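Local coordinates for protein putative oxidoreductase with NAD(P)-binding Rossmann-fold domain (Clostridium difficile, PDB 3UUW) that probably catalyses a nicotinamide-dependent redox reaction, binding NAD(P) through its Rossmann-fold domain, although its substrate is not known, at residues 10-15 with 61-66; 21-26 with 52-57; 81-86 with 91-96; 108-113 with 118-123. All coordinates share one frame; numbering follows the deposited sequence. Where two conformers were deposited one is given.

Contact 1: residues 10-15 with 61-66; sequences GMIGLG and ESLAKK
L63, on the short helix 60-64, packs against G10, M11 and I12 of strand 8-12 in a buried apolar helix-on-sheet contact. This is the Rossmann fold, and 8-12 is a strand inside its parallel sheet, hydrogen-bonded to strand 33-38 through M11 and to strand 69-72 through G10 and I12. Beyond the strand, the chain turns through G13 and G15, consistent with the glycine-rich nucleotide loop of this family, and G15 is at the N-cap position of helix 16-26. The helix side reaches in with one residue. L63 holds CG anti to its backbone N (chi1 176°), which sends both methyls toward the strand. CD1 comes over G10 CA at 4.2 Å, against bare backbone. I12 also points toward the helix, and its side chain slides past that of L63 in the opposite direction. M11, the residue between, turns its side chain away, to A18, Y22, L23 and L26 of helix 16-26, so the two helices lie on opposite faces of the strand. L63 CD2 rests against both I12 and the M11 carbonyl, 3.9 Å from I12 CG1 and 3.5 Å from M11 O.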
loop_
_atom_site.group_PDB
_atom_site.type_symbol
_atom_site.label_atom_id
_atom_site.label_comp_id
_atom_site.label_asym_id
_atom_site.label_seq_id
_atom_site.Cartn_x
_atom_site.Cartn_y
_atom_site.Cartn_z
ATOM N N GLY A 10 4.454 -2.070 -43.136
ATOM C CA GLY A 10 3.087 -1.633 -43.346
ATOM C C GLY A 10 2.256 -2.164 -42.201
ATOM O O GLY A 10 2.644 -3.125 -41.526
ATOM N N MET A 11 1.090 -1.575 -42.009
ATOM C CA MET A 11 0.155 -2.024 -40.996
ATOM C C MET A 11 -1.172 -2.349 -41.649
ATOM O O MET A 11 -1.659 -1.576 -42.473
ATOM C CB MET A 11 -0.058 -0.945 -39.919
ATOM C CG MET A 11 -0.957 -1.391 -38.788
ATOM S SD MET A 11 -0.995 -0.193 -37.428
ATOM C CE MET A 11 0.636 -0.382 -36.749
ATOM N N ILE A 12 -1.758 -3.490 -41.269
ATOM C CA ILE A 12 -3.086 -3.870 -41.722
ATOM C C ILE A 12 -3.992 -4.027 -40.511
ATOM O O ILE A 12 -3.691 -4.796 -39.587
ATOM C CB ILE A 12 -3.050 -5.178 -42.572
ATOM C CG1 ILE A 12 -2.337 -4.912 -43.901
ATOM C CG2 ILE A 12 -4.430 -5.717 -42.814
ATOM C CD1 ILE A 12 -2.055 -6.173 -44.734
ATOM N N GLY A 13 -5.127 -3.323 -40.537
ATOM C CA GLY A 13 -6.081 -3.330 -39.431
ATOM C C GLY A 13 -5.772 -2.142 -38.549
ATOM O O GLY A 13 -4.727 -2.097 -37.896
ATOM N N LEU A 14 -6.627 -1.134 -38.581
ATOM C CA LEU A 14 -6.411 0.075 -37.807
ATOM C C LEU A 14 -7.520 0.260 -36.769
ATOM O O LEU A 14 -7.968 1.383 -36.525
ATOM C CB LEU A 14 -6.300 1.274 -38.722
ATOM C CG LEU A 14 -5.199 1.215 -39.785
ATOM C CD1 LEU A 14 -5.325 2.383 -40.758
ATOM C CD2 LEU A 14 -3.826 1.194 -39.115
ATOM N N GLY A 15 -7.887 -0.848 -36.129
ATOM C CA GLY A 15 -8.914 -0.886 -35.086
ATOM C C GLY A 15 -8.431 -0.376 -33.733
ATOM O O GLY A 15 -7.373 0.233 -33.625
ATOM N N GLU A 61 -3.106 -6.422 -50.673
ATOM C CA GLU A 61 -2.116 -6.803 -51.670
ATOM C C GLU A 61 -1.229 -5.651 -52.115
ATOM O O GLU A 61 -0.019 -5.808 -52.171
ATOM C CB GLU A 61 -2.774 -7.475 -52.873
ATOM C CG GLU A 61 -3.420 -8.809 -52.562
ATOM C CD GLU A 61 -4.819 -8.717 -51.946
ATOM O OE1 GLU A 61 -5.379 -7.598 -51.820
ATOM O OE2 GLU A 61 -5.363 -9.797 -51.598
ATOM N N SER A 62 -1.815 -4.494 -52.406
ATOM C CA SER A 62 -1.021 -3.351 -52.851
ATOM C C SER A 62 -0.036 -2.893 -51.784
ATOM O O SER A 62 1.073 -2.471 -52.098
ATOM C CB SER A 62 -1.907 -2.185 -53.288
ATOM O OG SER A 62 -2.707 -1.708 -52.234
ATOM N N LEU A 63 -0.441 -2.957 -50.520
ATOM C CA LEU A 63 0.459 -2.557 -49.446
ATOM C C LEU A 63 1.590 -3.575 -49.293
ATOM O O LEU A 63 2.763 -3.203 -49.213
ATOM C CB LEU A 63 -0.297 -2.409 -48.128
ATOM C CG LEU A 63 0.529 -2.077 -46.877
ATOM C CD1 LEU A 63 1.323 -0.743 -47.037
ATOM C CD2 LEU A 63 -0.389 -2.035 -45.659
ATOM N N ALA A 64 1.229 -4.855 -49.249
ATOM C CA ALA A 64 2.199 -5.923 -49.027
ATOM C C ALA A 64 3.306 -5.918 -50.069
ATOM O O ALA A 64 4.447 -6.206 -49.754
ATOM C CB ALA A 64 1.512 -7.277 -48.992
ATOM N N LYS A 65 2.953 -5.605 -51.314
ATOM C CA LYS A 65 3.927 -5.563 -52.415
ATOM C C LYS A 65 4.992 -4.482 -52.241
ATOM O O LYS A 65 6.041 -4.529 -52.896
ATOM C CB LYS A 65 3.203 -5.389 -53.760
ATOM C CG LYS A 65 2.462 -6.636 -54.181
ATOM C CD LYS A 65 1.513 -6.393 -55.348
ATOM C CE LYS A 65 0.712 -7.660 -55.649
ATOM N NZ LYS A 65 -0.376 -7.439 -56.650
ATOM N N LYS A 66 4.725 -3.509 -51.374
ATOM C CA LYS A 66 5.657 -2.419 -51.111
ATOM C C LYS A 66 6.345 -2.517 -49.743
ATOM O O LYS A 66 7.016 -1.574 -49.347
ATOM C CB LYS A 66 4.910 -1.081 -51.179
ATOM C CG LYS A 66 4.351 -0.730 -52.540
ATOM C CD LYS A 66 5.447 -0.460 -53.553
ATOM C CE LYS A 66 4.861 0.084 -54.843
ATOM N NZ LYS A 66 5.920 0.527 -55.773
#

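Contact 2: residues 21-26 with 52-57; sequences AYLPIL and YRIMPF
L23 and Y52 both carry CG anti to the carbonyl carbon, with chi1 of -79° and -72°, and these torsions bring the leucine of helix 16-26 against the outer end of the tyrosine ring. The two side chains cross obliquely. L23 CB sits 4.0 Å from Y52 CE2 and 3.9 Å from Y52 OH, so the beta carbon itself meets the phenol end, while L23 CD1 lies 4.1 Å from Y52 CE2. The other methyl of L23, CD2, reaches across to I54 CD1 at 4.4 Å, a looser touch. The leucine thus spans two residues on either side of R53. No hydrogen bond joins the two segments. In the Rossmann fold this is where the helix after the first strand meets the end of helix 42-52, which closes in a Schellman motif with R53 at positive phi. That turn lets Y52 and I54 both point toward L23. Behind them, L23 also touches M11 of strand 8-12 and F34 of strand 33-38, and I54 shares F34. The outer side of the turn is a subunit interface: R53 hydrogen-bonds to T27, S29 and Y52 of the second subunit. Within helix 16-26 the backbone is kinked at P24 and I25, and Y22 O accepts from both I25 N at 3.0 Å and L26 N at 2.9 Å.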
loop_
_atom_site.group_PDB
_atom_site.type_symbol
_atom_site.label_atom_id
_atom_site.label_comp_id
_atom_site.label_asym_id
_atom_site.label_seq_id
_atom_site.Cartn_x
_atom_site.Cartn_y
_atom_site.Cartn_z
ATOM N N ALA A 21 -2.271 0.310 -28.841
ATOM C CA ALA A 21 -1.118 -0.559 -28.460
ATOM C C ALA A 21 0.040 -0.590 -29.427
ATOM O O ALA A 21 1.157 -1.025 -29.034
ATOM C CB ALA A 21 -1.599 -1.998 -28.236
ATOM N N TYR A 22 -0.197 -0.187 -30.689
ATOM C CA TYR A 22 0.837 -0.256 -31.731
ATOM C C TYR A 22 1.177 1.052 -32.412
ATOM O O TYR A 22 2.366 1.426 -32.439
ATOM C CB TYR A 22 0.498 -1.337 -32.751
ATOM C CG TYR A 22 0.518 -2.697 -32.120
ATOM C CD1 TYR A 22 1.719 -3.361 -31.915
ATOM C CD2 TYR A 22 -0.646 -3.283 -31.637
ATOM C CE1 TYR A 22 1.757 -4.619 -31.316
ATOM C CE2 TYR A 22 -0.627 -4.537 -31.025
ATOM C CZ TYR A 22 0.572 -5.192 -30.855
ATOM O OH TYR A 22 0.613 -6.440 -30.256
ATOM N N LEU A 23 0.167 1.756 -32.941
ATOM C CA LEU A 23 0.389 3.036 -33.618
ATOM C C LEU A 23 1.195 4.006 -32.757
ATOM O O LEU A 23 2.146 4.633 -33.274
ATOM C CB LEU A 23 -0.933 3.649 -34.117
ATOM C CG LEU A 23 -1.454 3.019 -35.414
ATOM C CD1 LEU A 23 -2.904 3.352 -35.687
ATOM C CD2 LEU A 23 -0.545 3.413 -36.604
ATOM N N PRO A 24 0.882 4.100 -31.442
ATOM C CA PRO A 24 1.653 5.090 -30.675
ATOM C C PRO A 24 3.157 4.847 -30.642
ATOM O O PRO A 24 3.922 5.792 -30.474
ATOM C CB PRO A 24 1.040 5.001 -29.276
ATOM C CG PRO A 24 -0.392 4.582 -29.540
ATOM C CD PRO A 24 -0.237 3.558 -30.632
ATOM N N ILE A 25 3.585 3.607 -30.802
ATOM C CA ILE A 25 5.031 3.335 -30.834
ATOM C C ILE A 25 5.593 3.302 -32.262
ATOM O O ILE A 25 6.683 3.870 -32.529
ATOM C CB ILE A 25 5.399 2.075 -30.023
ATOM C CG1 ILE A 25 4.510 0.907 -30.390
ATOM C CG2 ILE A 25 5.300 2.372 -28.555
ATOM C CD1 ILE A 25 4.587 -0.299 -29.429
ATOM N N LEU A 26 4.856 2.695 -33.192
ATOM C CA LEU A 26 5.378 2.486 -34.529
ATOM C C LEU A 26 5.379 3.744 -35.383
ATOM O O LEU A 26 6.132 3.818 -36.343
ATOM C CB LEU A 26 4.626 1.352 -35.237
ATOM C CG LEU A 26 4.821 -0.033 -34.618
ATOM C CD1 LEU A 26 3.896 -1.016 -35.312
ATOM C CD2 LEU A 26 6.314 -0.482 -34.689
ATOM N N TYR A 52 -1.414 10.677 -38.857
ATOM C CA TYR A 52 -0.012 10.309 -38.681
ATOM C C TYR A 52 0.893 10.533 -39.894
ATOM O O TYR A 52 2.089 10.182 -39.846
ATOM C CB TYR A 52 0.083 8.850 -38.307
ATOM C CG TYR A 52 -0.374 8.490 -36.922
ATOM C CD1 TYR A 52 0.341 8.907 -35.820
ATOM C CD2 TYR A 52 -1.478 7.665 -36.724
ATOM C CE1 TYR A 52 -0.041 8.554 -34.547
ATOM C CE2 TYR A 52 -1.866 7.288 -35.454
ATOM C CZ TYR A 52 -1.135 7.734 -34.366
ATOM O OH TYR A 52 -1.498 7.386 -33.088
ATOM N N ARG A 53 0.332 11.095 -40.966
ATOM C CA ARG A 53 1.072 11.375 -42.193
ATOM C C ARG A 53 1.644 10.112 -42.808
ATOM O O ARG A 53 2.789 10.083 -43.261
ATOM C CB ARG A 53 2.167 12.416 -41.963
ATOM C CG ARG A 53 1.629 13.795 -41.542
ATOM C CD ARG A 53 2.727 14.627 -40.817
ATOM N NE ARG A 53 3.194 13.899 -39.644
ATOM C CZ ARG A 53 2.563 13.844 -38.470
ATOM N NH1 ARG A 53 1.430 14.508 -38.270
ATOM N NH2 ARG A 53 3.066 13.100 -37.493
ATOM N N ILE A 54 0.821 9.078 -42.803
ATOM C CA ILE A 54 1.141 7.793 -43.379
ATOM C C ILE A 54 0.330 7.675 -44.666
ATOM O O ILE A 54 -0.781 8.200 -44.759
ATOM C CB ILE A 54 0.758 6.629 -42.434
ATOM C CG1 ILE A 54 1.552 6.693 -41.126
ATOM C CG2 ILE A 54 1.070 5.292 -43.082
ATOM C CD1 ILE A 54 1.040 5.722 -40.062
ATOM N N MET A 55 0.889 6.973 -45.641
ATOM C CA MET A 55 0.227 6.772 -46.925
ATOM C C MET A 55 -0.860 5.707 -46.787
ATOM O O MET A 55 -0.580 4.599 -46.348
ATOM C CB MET A 55 1.256 6.317 -47.966
ATOM C CG MET A 55 0.692 6.051 -49.354
ATOM S SD MET A 55 0.013 7.524 -50.142
ATOM C CE MET A 55 1.477 8.546 -50.256
ATOM N N PRO A 56 -2.112 6.045 -47.140
ATOM C CA PRO A 56 -3.165 5.021 -47.125
ATOM C C PRO A 56 -3.095 4.148 -48.381
ATOM O O PRO A 56 -2.842 4.661 -49.490
ATOM C CB PRO A 56 -4.454 5.831 -47.124
ATOM C CG PRO A 56 -4.107 7.109 -47.783
ATOM C CD PRO A 56 -2.641 7.370 -47.507
ATOM N N PHE A 57 -3.321 2.850 -48.214
ATOM C CA PHE A 57 -3.360 1.905 -49.334
ATOM C C PHE A 57 -4.781 1.349 -49.491
ATOM O O PHE A 57 -5.543 1.264 -48.531
ATOM C CB PHE A 57 -2.338 0.780 -49.143
ATOM C CG PHE A 57 -0.929 1.156 -49.551
ATOM C CD1 PHE A 57 -0.187 2.055 -48.805
ATOM C CD2 PHE A 57 -0.358 0.617 -50.694
ATOM C CE1 PHE A 57 1.103 2.407 -49.187
ATOM C CE2 PHE A 57 0.935 0.960 -51.082
ATOM C CZ PHE A 57 1.666 1.857 -50.333
#

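Contact 3: residues 81-86 with 91-96; sequences EIIKIL and VHVYVD
L86 and I83, on one side of helix 79-88, meet the alternating valines V91, V93 and V95, and this buried apolar seam is the centre of the contact. L86 CB touches two methyls, 3.6 Å from V91 CG2 and 3.8 Å from V93 CG2; its side chain crosses that of V93 at about a right angle. One turn back, I83 extends along the strand. With CG1 anti to the carbonyl carbon (chi1 -61°), it carries CD1 to V95 CG1 at 4.1 Å, while I83 CG1 stays 4.3 Å from V93 CG1. This is the second half of a beta-alpha-beta crossover in the Rossmann fold: the helix returns from strand 69-72 and runs nearly antiparallel to strand 92-95, and the axes of 81-86 and 92-95 approach to 9.2 Å at 159°. Y94 and H92 look to the other face of the sheet, where helix 269-281 packs on both.

The polar edge lies at the turn between helix and strand. V91 N donates to L86 O over 3.3 Å, long but nearly straight (168°), from a position tilted out of the carbonyl plane, and V91 CG2 lies equally close to the same oxygen. Across the two segments the contact is therefore apolar packing plus one backbone bond, V91 N to L86 O, at the turn into the strand.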
loop_
_atom_site.group_PDB
_atom_site.type_symbol
_atom_site.label_atom_id
_atom_site.label_comp_id
_atom_site.label_asym_id
_atom_site.label_seq_id
_atom_site.Cartn_x
_atom_site.Cartn_y
_atom_site.Cartn_z
ATOM N N GLU A 81 -6.780 -16.348 -43.620
ATOM C CA GLU A 81 -6.759 -15.950 -45.017
ATOM C C GLU A 81 -5.807 -14.794 -45.297
ATOM O O GLU A 81 -5.145 -14.792 -46.326
ATOM C CB GLU A 81 -8.159 -15.617 -45.543
ATOM C CG GLU A 81 -9.088 -16.833 -45.608
ATOM C CD GLU A 81 -8.581 -17.980 -46.508
ATOM O OE1 GLU A 81 -7.667 -17.761 -47.342
ATOM O OE2 GLU A 81 -9.125 -19.111 -46.393
ATOM N N ILE A 82 -5.741 -13.811 -44.407
ATOM C CA ILE A 82 -4.846 -12.689 -44.640
ATOM C C ILE A 82 -3.383 -13.126 -44.571
ATOM O O ILE A 82 -2.594 -12.767 -45.430
ATOM C CB ILE A 82 -5.094 -11.503 -43.678
ATOM C CG1 ILE A 82 -6.487 -10.901 -43.896
ATOM C CG2 ILE A 82 -4.005 -10.445 -43.865
ATOM C CD1 ILE A 82 -6.854 -9.806 -42.878
ATOM N N ILE A 83 -3.019 -13.911 -43.559
ATOM C CA ILE A 83 -1.619 -14.308 -43.405
ATOM C C ILE A 83 -1.141 -15.182 -44.571
ATOM O O ILE A 83 0.003 -15.081 -44.974
ATOM C CB ILE A 83 -1.363 -14.987 -42.047
ATOM C CG1 ILE A 83 -1.682 -14.010 -40.912
ATOM C CG2 ILE A 83 0.112 -15.463 -41.949
ATOM C CD1 ILE A 83 -1.637 -14.627 -39.482
ATOM N N LYS A 84 -2.020 -16.026 -45.105
ATOM C CA LYS A 84 -1.664 -16.853 -46.238
ATOM C C LYS A 84 -1.279 -15.944 -47.420
ATOM O O LYS A 84 -0.253 -16.153 -48.047
ATOM C CB LYS A 84 -2.811 -17.815 -46.562
ATOM C CG LYS A 84 -2.533 -18.855 -47.613
ATOM C CD LYS A 84 -3.476 -20.075 -47.440
ATOM C CE LYS A 84 -4.932 -19.671 -47.102
ATOM N NZ LYS A 84 -5.920 -20.801 -47.212
ATOM N N ILE A 85 -2.080 -14.912 -47.682
ATOM C CA ILE A 85 -1.771 -13.931 -48.741
ATOM C C ILE A 85 -0.415 -13.233 -48.510
ATOM O O ILE A 85 0.422 -13.139 -49.417
ATOM C CB ILE A 85 -2.874 -12.866 -48.829
ATOM C CG1 ILE A 85 -4.170 -13.488 -49.368
ATOM C CG2 ILE A 85 -2.426 -11.677 -49.690
ATOM C CD1 ILE A 85 -5.385 -12.592 -49.219
ATOM N N LEU A 86 -0.193 -12.779 -47.280
ATOM C CA LEU A 86 1.009 -12.023 -46.939
ATOM C C LEU A 86 2.286 -12.839 -47.070
ATOM O O LEU A 86 3.253 -12.397 -47.667
ATOM C CB LEU A 86 0.887 -11.463 -45.511
ATOM C CG LEU A 86 -0.211 -10.413 -45.298
ATOM C CD1 LEU A 86 -0.288 -9.954 -43.811
ATOM C CD2 LEU A 86 0.030 -9.220 -46.222
ATOM N N VAL A 91 6.298 -11.309 -47.275
ATOM C CA VAL A 91 6.459 -10.375 -46.160
ATOM C C VAL A 91 6.416 -11.103 -44.816
ATOM O O VAL A 91 5.623 -12.011 -44.627
ATOM C CB VAL A 91 5.406 -9.241 -46.176
ATOM C CG1 VAL A 91 5.441 -8.478 -47.523
ATOM C CG2 VAL A 91 4.029 -9.770 -45.914
ATOM N N HIS A 92 7.272 -10.668 -43.891
ATOM C CA HIS A 92 7.258 -11.154 -42.506
ATOM C C HIS A 92 5.986 -10.637 -41.872
ATOM O O HIS A 92 5.483 -9.555 -42.233
ATOM C CB HIS A 92 8.429 -10.614 -41.698
ATOM C CG HIS A 92 9.768 -10.899 -42.286
ATOM N ND1 HIS A 92 10.450 -12.076 -42.059
ATOM C CD2 HIS A 92 10.557 -10.157 -43.090
ATOM C CE1 HIS A 92 11.606 -12.038 -42.690
ATOM N NE2 HIS A 92 11.698 -10.886 -43.324
ATOM N N VAL A 93 5.446 -11.376 -40.907
ATOM C CA VAL A 93 4.174 -10.987 -40.312
ATOM C C VAL A 93 4.190 -11.043 -38.803
ATOM O O VAL A 93 4.609 -12.043 -38.219
ATOM C CB VAL A 93 3.055 -11.891 -40.804
ATOM C CG1 VAL A 93 1.706 -11.525 -40.120
ATOM C CG2 VAL A 93 2.935 -11.780 -42.318
ATOM N N TYR A 94 3.834 -9.922 -38.192
ATOM C CA TYR A 94 3.521 -9.863 -36.766
ATOM C C TYR A 94 2.004 -9.786 -36.638
ATOM O O TYR A 94 1.359 -8.949 -37.278
ATOM C CB TYR A 94 4.152 -8.637 -36.120
ATOM C CG TYR A 94 3.800 -8.422 -34.662
ATOM C CD1 TYR A 94 2.558 -7.862 -34.274
ATOM C CD2 TYR A 94 4.698 -8.785 -33.652
ATOM C CE1 TYR A 94 2.246 -7.667 -32.929
ATOM C CE2 TYR A 94 4.394 -8.591 -32.311
ATOM C CZ TYR A 94 3.168 -8.038 -31.954
ATOM O OH TYR A 94 2.898 -7.847 -30.609
ATOM N N VAL A 95 1.417 -10.655 -35.825
ATOM C CA VAL A 95 -0.050 -10.676 -35.661
ATOM C C VAL A 95 -0.409 -10.782 -34.176
ATOM O O VAL A 95 0.284 -11.442 -33.401
ATOM C CB VAL A 95 -0.688 -11.858 -36.492
ATOM C CG1 VAL A 95 -0.237 -13.219 -35.939
ATOM C CG2 VAL A 95 -2.156 -11.785 -36.497
ATOM N N ASP A 96 -1.491 -10.121 -33.773
ATOM C CA ASP A 96 -1.998 -10.305 -32.415
ATOM C C ASP A 96 -2.476 -11.732 -32.206
ATOM O O ASP A 96 -2.823 -12.447 -33.170
ATOM C CB ASP A 96 -3.108 -9.328 -32.106
ATOM C CG ASP A 96 -2.563 -7.958 -31.796
ATOM O OD1 ASP A 96 -1.736 -7.830 -30.836
ATOM O OD2 ASP A 96 -2.945 -7.019 -32.507
#

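Contact 4: residues 108-113 with 118-123; sequences ELIELS and LNLMVG
L120 projects from strand 120-122 onto helix 103-116, and its CB meets S113 first, 3.8 Å from S113 CB. CG stands anti to the backbone N (chi1 175°), directing the branch back along the helix toward L109 and I110. There CD2 makes the touch, 3.7 Å from L109 CB and as near to L109 O, with I110 CG1 a little farther at 4.3 Å.

S113 supplies the polar half. Its OG donates to I110 O one turn back (2.7 Å) and accepts from a water, which in turn accepts from L120 N at 3.1 Å. The buried hydroxyl is thus gripped from the helix and linked by the water to the start of the strand. In the last turn of the helix, S113 O receives L118 N in a nearly straight bond (170°) of 2.9 Å.

These contacts complete the last beta-alpha-beta crossover of the Rossmann sheet, running from strand 92-95 through helix 103-116 to the edge strand 120-122. L120 also touches I83 of helix 79-88 and V93 of strand 92-95, while M121 faces the opposite way, to helix 269-281; L118 reaches L87 and H92.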
loop_
_atom_site.group_PDB
_atom_site.type_symbol
_atom_site.label_atom_id
_atom_site.label_comp_id
_atom_site.label_asym_id
_atom_site.label_seq_id
_atom_site.Cartn_x
_atom_site.Cartn_y
_atom_site.Cartn_z
ATOM N N GLU A 108 -0.379 -24.749 -40.270
ATOM C CA GLU A 108 -0.232 -24.601 -41.710
ATOM C C GLU A 108 0.502 -23.302 -42.044
ATOM O O GLU A 108 1.398 -23.284 -42.887
ATOM C CB GLU A 108 -1.590 -24.625 -42.406
ATOM C CG GLU A 108 -1.484 -24.542 -43.930
ATOM C CD GLU A 108 -2.807 -24.307 -44.615
ATOM O OE1 GLU A 108 -3.865 -24.524 -43.987
ATOM O OE2 GLU A 108 -2.784 -23.924 -45.810
ATOM N N LEU A 109 0.122 -22.225 -41.366
ATOM C CA LEU A 109 0.756 -20.920 -41.566
ATOM C C LEU A 109 2.230 -20.948 -41.155
ATOM O O LEU A 109 3.063 -20.376 -41.829
ATOM C CB LEU A 109 0.020 -19.822 -40.832
ATOM C CG LEU A 109 -1.440 -19.557 -41.240
ATOM C CD1 LEU A 109 -2.092 -18.587 -40.247
ATOM C CD2 LEU A 109 -1.507 -19.049 -42.704
ATOM N N ILE A 110 2.532 -21.622 -40.051
ATOM C CA ILE A 110 3.913 -21.738 -39.580
ATOM C C ILE A 110 4.766 -22.413 -40.642
ATOM O O ILE A 110 5.893 -21.959 -40.960
ATOM C CB ILE A 110 4.000 -22.467 -38.203
ATOM C CG1 ILE A 110 3.447 -21.546 -37.096
ATOM C CG2 ILE A 110 5.471 -22.899 -37.891
ATOM C CD1 ILE A 110 2.980 -22.323 -35.816
ATOM N N GLU A 111 4.260 -23.503 -41.216
ATOM C CA GLU A 111 5.042 -24.196 -42.230
ATOM C C GLU A 111 5.230 -23.332 -43.467
ATOM O O GLU A 111 6.330 -23.301 -44.035
ATOM C CB GLU A 111 4.438 -25.549 -42.581
ATOM C CG GLU A 111 4.498 -26.531 -41.420
ATOM C CD GLU A 111 5.899 -26.660 -40.818
ATOM O OE1 GLU A 111 6.864 -26.812 -41.598
ATOM O OE2 GLU A 111 6.021 -26.612 -39.566
ATOM N N LEU A 112 4.193 -22.619 -43.868
ATOM C CA LEU A 112 4.314 -21.695 -45.009
ATOM C C LEU A 112 5.399 -20.644 -44.730
ATOM O O LEU A 112 6.270 -20.397 -45.580
ATOM C CB LEU A 112 2.969 -21.037 -45.331
ATOM C CG LEU A 112 2.947 -20.070 -46.512
ATOM C CD1 LEU A 112 3.455 -20.733 -47.786
ATOM C CD2 LEU A 112 1.525 -19.507 -46.718
ATOM N N SER A 113 5.417 -20.097 -43.521
ATOM C CA SER A 113 6.416 -19.083 -43.166
ATOM C C SER A 113 7.841 -19.659 -43.233
ATOM O O SER A 113 8.751 -19.046 -43.773
ATOM C CB SER A 113 6.111 -18.481 -41.784
ATOM O OG SER A 113 6.509 -19.342 -40.708
ATOM N N LEU A 118 10.468 -16.733 -43.704
ATOM C CA LEU A 118 9.869 -15.536 -43.132
ATOM C C LEU A 118 9.503 -15.758 -41.668
ATOM O O LEU A 118 9.213 -16.883 -41.251
ATOM C CB LEU A 118 8.600 -15.180 -43.900
ATOM C CG LEU A 118 8.799 -14.832 -45.366
ATOM C CD1 LEU A 118 7.431 -14.746 -46.061
ATOM C CD2 LEU A 118 9.587 -13.528 -45.533
ATOM N N ASN A 119 9.540 -14.685 -40.888
ATOM C CA ASN A 119 9.154 -14.737 -39.494
ATOM C C ASN A 119 7.665 -14.472 -39.373
ATOM O O ASN A 119 7.135 -13.511 -39.968
ATOM C CB ASN A 119 9.907 -13.687 -38.672
ATOM C CG ASN A 119 11.382 -13.994 -38.546
ATOM O OD1 ASN A 119 11.780 -15.167 -38.535
ATOM N ND2 ASN A 119 12.207 -12.941 -38.440
ATOM N N LEU A 120 6.998 -15.373 -38.672
ATOM C CA LEU A 120 5.574 -15.244 -38.343
ATOM C C LEU A 120 5.564 -15.233 -36.831
ATOM O O LEU A 120 5.854 -16.259 -36.213
ATOM C CB LEU A 120 4.783 -16.439 -38.901
ATOM C CG LEU A 120 3.297 -16.521 -38.541
ATOM C CD1 LEU A 120 2.551 -15.283 -38.972
ATOM C CD2 LEU A 120 2.681 -17.808 -39.169
ATOM N N MET A 121 5.311 -14.060 -36.246
ATOM C CA MET A 121 5.361 -13.875 -34.795
ATOM C C MET A 121 3.992 -13.501 -34.243
ATOM O O MET A 121 3.301 -12.644 -34.813
ATOM C CB MET A 121 6.326 -12.751 -34.458
ATOM C CG MET A 121 6.653 -12.605 -32.994
ATOM S SD MET A 121 7.782 -11.207 -32.770
ATOM C CE MET A 121 8.149 -11.399 -31.012
ATOM N N VAL A 122 3.626 -14.108 -33.110
ATOM C CA VAL A 122 2.378 -13.807 -32.416
ATOM C C VAL A 122 2.681 -12.885 -31.243
ATOM O O VAL A 122 3.667 -13.069 -30.505
ATOM C CB VAL A 122 1.654 -15.087 -31.956
ATOM C CG1 VAL A 122 0.444 -14.752 -31.110
ATOM C CG2 VAL A 122 1.267 -15.941 -33.212
ATOM N N GLY A 123 1.807 -11.889 -31.071
ATOM C CA GLY A 123 2.010 -10.813 -30.117
ATOM C C GLY A 123 1.724 -11.107 -28.667
ATOM O O GLY A 123 0.789 -10.514 -28.046
HETATM O O HOH W 1 8.019 -18.249 -38.523
#

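In the fold
All four contacts belong to the Rossmann domain and are largely buried. Contacts 1, 3 and 4 pack a helix on the same parallel sheet; contact 2 lies nested in the chain loop closed by contact 1, joins helix 16-26 to a turn, and borders another subunit. Contacts 1 and 2 have no hydrogen bond across their segments, whereas 3 and 4 add a backbone bond where the chain reverses, with a water in 4 as well. Contacts 3 and 4 use neighbouring strands, 92-95 and 120-122, and their centres are about 8 Å apart. Contact 1 meets contact 3 through A64 and L86. Y22 OH of contact 2 makes probable hydrogen bonds to Y94 OH and D96 OD1 of contact 3.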